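Local coordinates for protein manganese lipoxygenase (Gaeumannomyces graminis, PDB 5FX8) that uses a catalytic manganese ion to oxygenate linoleic and alpha-linolenic acids to 11S- and 13R-hydroperoxy fatty acids, at residues F70-S75 / I440-G445; L162-E167 / I276-N281. All coordinates share one frame; numbering follows the deposited sequence.

Contact 1. Residues F70-S75 / I440-G445; sequences FLYGPS and IAEANG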
# COMPACT_ATOMS: atom_id res chain seq x y z
N PHE A 70 -18.13 6.83 -21.13
CA PHE A 70 -17.41 7.01 -19.87
C PHE A 70 -17.89 8.31 -19.24
O PHE A 70 -17.48 9.40 -19.65
CB PHE A 70 -15.94 7.00 -20.14
CG PHE A 70 -15.08 7.10 -18.94
CD1 PHE A 70 -14.81 8.33 -18.35
CD2 PHE A 70 -14.44 5.98 -18.46
CE1 PHE A 70 -13.95 8.41 -17.26
CE2 PHE A 70 -13.59 6.06 -17.37
CZ PHE A 70 -13.34 7.28 -16.78
N LEU A 71 -18.76 8.20 -18.24
CA LEU A 71 -19.54 9.32 -17.72
C LEU A 71 -19.15 9.62 -16.29
O LEU A 71 -18.62 8.78 -15.57
CB LEU A 71 -21.04 9.02 -17.80
CG LEU A 71 -21.56 8.51 -19.16
CD1 LEU A 71 -23.00 8.14 -19.10
CD2 LEU A 71 -21.43 9.55 -20.19
N TYR A 72 -19.43 10.85 -15.89
CA TYR A 72 -19.24 11.26 -14.51
C TYR A 72 -20.42 10.76 -13.70
O TYR A 72 -21.56 11.15 -13.96
CB TYR A 72 -19.12 12.77 -14.39
CG TYR A 72 -17.95 13.36 -15.08
CD1 TYR A 72 -16.67 12.98 -14.76
CD2 TYR A 72 -18.12 14.31 -16.06
CE1 TYR A 72 -15.60 13.51 -15.40
CE2 TYR A 72 -17.07 14.84 -16.69
CZ TYR A 72 -15.81 14.44 -16.35
OH TYR A 72 -14.76 14.99 -17.01
N GLY A 73 -20.15 9.94 -12.69
CA GLY A 73 -21.18 9.43 -11.83
C GLY A 73 -21.10 10.03 -10.44
O GLY A 73 -20.18 10.77 -10.11
N PRO A 74 -22.06 9.70 -9.58
CA PRO A 74 -22.02 10.23 -8.22
C PRO A 74 -20.76 9.78 -7.50
O PRO A 74 -20.16 8.76 -7.82
CB PRO A 74 -23.26 9.63 -7.57
CG PRO A 74 -24.11 9.23 -8.70
CD PRO A 74 -23.20 8.78 -9.75
N SER A 75 -20.37 10.59 -6.53
CA SER A 75 -19.26 10.27 -5.66
C SER A 75 -19.60 9.05 -4.82
O SER A 75 -20.67 8.95 -4.24
CB SER A 75 -18.95 11.48 -4.79
OG SER A 75 -17.91 11.26 -3.86
N ILE A 440 -7.87 20.48 -19.89
CA ILE A 440 -7.87 21.50 -18.85
C ILE A 440 -9.25 22.12 -18.71
O ILE A 440 -9.74 22.32 -17.59
CB ILE A 440 -6.80 22.55 -19.14
CG1 ILE A 440 -5.46 21.88 -19.39
CG2 ILE A 440 -6.70 23.52 -18.00
CD1 ILE A 440 -4.98 21.10 -18.25
N ALA A 441 -9.89 22.42 -19.83
CA ALA A 441 -11.24 22.97 -19.78
C ALA A 441 -12.22 21.98 -19.13
O ALA A 441 -13.08 22.37 -18.34
CB ALA A 441 -11.66 23.34 -21.19
N GLU A 442 -12.09 20.70 -19.46
CA GLU A 442 -12.93 19.65 -18.91
C GLU A 442 -12.72 19.52 -17.41
O GLU A 442 -13.68 19.30 -16.66
CB GLU A 442 -12.61 18.34 -19.62
CG GLU A 442 -13.30 17.10 -19.13
CD GLU A 442 -14.61 16.80 -19.85
OE1 GLU A 442 -14.80 17.34 -20.96
OE2 GLU A 442 -15.43 16.01 -19.31
N ALA A 443 -11.47 19.60 -16.97
CA ALA A 443 -11.19 19.53 -15.54
C ALA A 443 -11.85 20.69 -14.84
O ALA A 443 -12.53 20.50 -13.83
CB ALA A 443 -9.69 19.55 -15.29
N ASN A 444 -11.67 21.89 -15.37
CA ASN A 444 -12.18 23.06 -14.69
C ASN A 444 -13.70 23.15 -14.75
O ASN A 444 -14.29 23.82 -13.91
CB ASN A 444 -11.56 24.30 -15.27
CG ASN A 444 -10.16 24.51 -14.79
OD1 ASN A 444 -9.94 24.79 -13.61
ND2 ASN A 444 -9.20 24.38 -15.70
N GLY A 445 -14.33 22.47 -15.70
CA GLY A 445 -15.74 22.62 -15.92
C GLY A 445 -16.58 21.44 -15.48
O GLY A 445 -16.98 21.34 -14.33

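Contact 2. Residues L162-E167 / I276-N281; sequences LLFSME and IMFNNN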
# COMPACT_ATOMS: atom_id res chain seq x y z
N LEU A 162 10.30 13.18 22.10
CA LEU A 162 10.82 13.63 20.82
C LEU A 162 10.28 12.76 19.69
O LEU A 162 9.99 13.25 18.60
CB LEU A 162 12.34 13.62 20.81
CG LEU A 162 12.99 13.99 19.47
CD1 LEU A 162 12.83 15.43 19.20
CD2 LEU A 162 14.43 13.64 19.44
N LEU A 163 10.13 11.46 19.94
CA LEU A 163 9.51 10.62 18.94
C LEU A 163 8.04 10.97 18.76
O LEU A 163 7.52 10.83 17.65
CB LEU A 163 9.67 9.15 19.33
CG LEU A 163 9.02 8.03 18.53
CD1 LEU A 163 9.83 6.79 18.72
CD2 LEU A 163 7.61 7.75 18.98
N PHE A 164 7.36 11.40 19.81
CA PHE A 164 5.94 11.71 19.67
C PHE A 164 5.73 13.00 18.90
O PHE A 164 4.76 13.13 18.16
CB PHE A 164 5.27 11.81 21.03
CG PHE A 164 3.87 12.29 20.95
CD1 PHE A 164 2.86 11.46 20.47
CD2 PHE A 164 3.55 13.58 21.31
CE1 PHE A 164 1.57 11.91 20.36
CE2 PHE A 164 2.28 14.04 21.22
CZ PHE A 164 1.27 13.21 20.75
N SER A 165 6.60 13.98 19.10
CA SER A 165 6.45 15.22 18.35
C SER A 165 6.95 15.06 16.92
O SER A 165 6.29 15.53 15.98
CB SER A 165 7.19 16.33 19.08
OG SER A 165 8.53 15.93 19.25
N MET A 166 8.07 14.38 16.72
CA MET A 166 8.61 14.27 15.37
C MET A 166 7.71 13.48 14.41
O MET A 166 7.82 13.67 13.20
CB MET A 166 9.98 13.63 15.41
CG MET A 166 11.05 14.56 15.87
SD MET A 166 10.93 16.13 15.04
CE MET A 166 12.04 15.80 13.69
N GLU A 167 6.82 12.61 14.90
CA GLU A 167 5.88 11.94 14.02
C GLU A 167 5.06 12.93 13.20
O GLU A 167 4.67 12.61 12.07
CB GLU A 167 4.95 11.04 14.83
CG GLU A 167 5.50 9.65 15.12
CD GLU A 167 4.70 8.87 16.16
OE1 GLU A 167 3.58 9.28 16.52
OE2 GLU A 167 5.19 7.84 16.65
N ILE A 276 -1.34 8.56 23.66
CA ILE A 276 -2.06 7.48 23.00
C ILE A 276 -3.39 7.97 22.43
O ILE A 276 -3.76 7.63 21.30
CB ILE A 276 -2.26 6.29 23.96
CG1 ILE A 276 -0.91 5.67 24.32
CG2 ILE A 276 -3.07 5.21 23.28
CD1 ILE A 276 -1.00 4.48 25.22
N MET A 277 -4.12 8.80 23.19
CA MET A 277 -5.38 9.31 22.66
C MET A 277 -5.15 10.17 21.42
O MET A 277 -5.88 10.05 20.42
CB MET A 277 -6.12 10.09 23.74
CG MET A 277 -6.51 9.23 24.90
SD MET A 277 -7.53 10.08 26.12
CE MET A 277 -6.35 11.09 26.99
N PHE A 278 -4.14 11.02 21.46
CA PHE A 278 -3.81 11.80 20.28
C PHE A 278 -3.43 10.90 19.12
O PHE A 278 -3.79 11.18 17.98
CB PHE A 278 -2.68 12.78 20.59
CG PHE A 278 -2.24 13.61 19.41
CD1 PHE A 278 -1.32 13.12 18.50
CD2 PHE A 278 -2.71 14.89 19.24
CE1 PHE A 278 -0.90 13.87 17.45
CE2 PHE A 278 -2.29 15.66 18.18
CZ PHE A 278 -1.38 15.13 17.28
N ASN A 279 -2.70 9.82 19.37
CA ASN A 279 -2.32 8.98 18.25
C ASN A 279 -3.52 8.28 17.63
O ASN A 279 -3.53 7.98 16.43
CB ASN A 279 -1.27 7.99 18.70
CG ASN A 279 0.08 8.64 18.90
OD1 ASN A 279 0.37 9.67 18.32
ND2 ASN A 279 0.90 8.03 19.72
N ASN A 280 -4.53 8.01 18.45
CA ASN A 280 -5.79 7.47 17.97
C ASN A 280 -6.50 8.45 17.06
O ASN A 280 -7.01 8.09 15.98
CB ASN A 280 -6.63 7.14 19.20
CG ASN A 280 -7.94 6.54 18.86
OD1 ASN A 280 -8.97 7.18 18.95
ND2 ASN A 280 -7.92 5.29 18.48
N ASN A 281 -6.55 9.72 17.48
CA ASN A 281 -7.18 10.71 16.63
C ASN A 281 -6.39 10.95 15.34
O ASN A 281 -6.97 11.12 14.27
CB ASN A 281 -7.37 12.01 17.40
CG ASN A 281 -8.30 11.85 18.56
OD1 ASN A 281 -8.04 12.33 19.66
ND2 ASN A 281 -9.41 11.17 18.33

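Contact 1. Residues F70-S75 / I440-G445
E442, on helix 434-444, takes a hydrogen bond from the phenol of Y72 on the short strand 71-73, and this one pair carries the whole contact. The Y72 OH to E442 OE2 distance is 2.6 Å, and OE2 receives the donor on its anti lone pair, the one turned from the other carboxylate oxygen. The two side chains reach out from opposite directions, across 11.4 Å between Y72 CA and E442 CA. E442 starts off opposite its backbone N (chi1 175°) and bends at chi2, which brings OE2 to the edge of the phenol, near the ring plane and 3.3 Å from Y72 CE2. The carboxylate is gripped further by salt bridges, OE1 with R67 and OE2 with R306, so the phenol joins a cluster of charges in which the arginines probably favour an ionised glutamate. Strand 71-73 pairs antiparallel with strand 83-85 in a two-stranded sheet, and the contact ties this hairpin to the C-terminal end of helix 434-444. N444 bends back within its own helix, where N444 ND2 donates to I440 O at 2.8 Å from above the carbonyl plane, on the face opposite N444 N; ND2 also bonds P453 O.

Contact 2. Residues L162-E167 / I276-N281
The ring of F164 points its edge at the face of F278 in an offset edge-to-face pair, with centroids 5.3 Å apart and planes at 74°. F164 CZ makes the nearest approach, 3.4 Å from F278 CD1, and the neighbouring CE1 lies near that same carbon. CE1 also meets the amide of N279: OD1 sits 3.3 Å from F164 CE1, near the plane of the F164 ring and at its edge. The amide plane is tilted 52° from that of the ring, and its oxygen lies beside the rim of F164 rather than over a face. F164 and F278 both carry CG anti to the backbone N, which carries each ring into the interface between the helices. The contact packs the short helix 161-166 against helix 268-305, the long helix that also supplies the manganese ligands H290 and H294 farther along its length. Beyond the rings, E167 crosses N279 at about a right angle, OE1 3.7 Å from N279 OD1, and no bond joins these two oxygens. Two of the polar atoms find partners in the same loop: E167 OE1 receives NE2 of H496, and N279 ND2 donates to L495 O, a bond that helps to fix the rotation of the amide with OD1 toward F164. Further out, the F164 side chain also touches P249 and I252 of strand 246-253, while S165 OG bonds to F247 O of the same strand, in the five-stranded antiparallel sheet.

Contact 1 is partly buried and peripheral, its centre about 24 Å from that of the chain; contact 2 is fully buried, its centre about 16 Å from the chain's centre on the opposite side. Their centres are about 38 Å apart and they do not touch. Polar chemistry makes the first, where a hydroxyl meets a carboxylate held by arginines, whereas the second rests on aromatic and ring-edge packing, with polar groups bonded to a neighbouring loop. One joins a strand to a helix, the other two helices. Helix 268-305 links the two regions: residues 276-281 form one side of contact 2, and A303 near its other end touches both Y72 and E442 of contact 1.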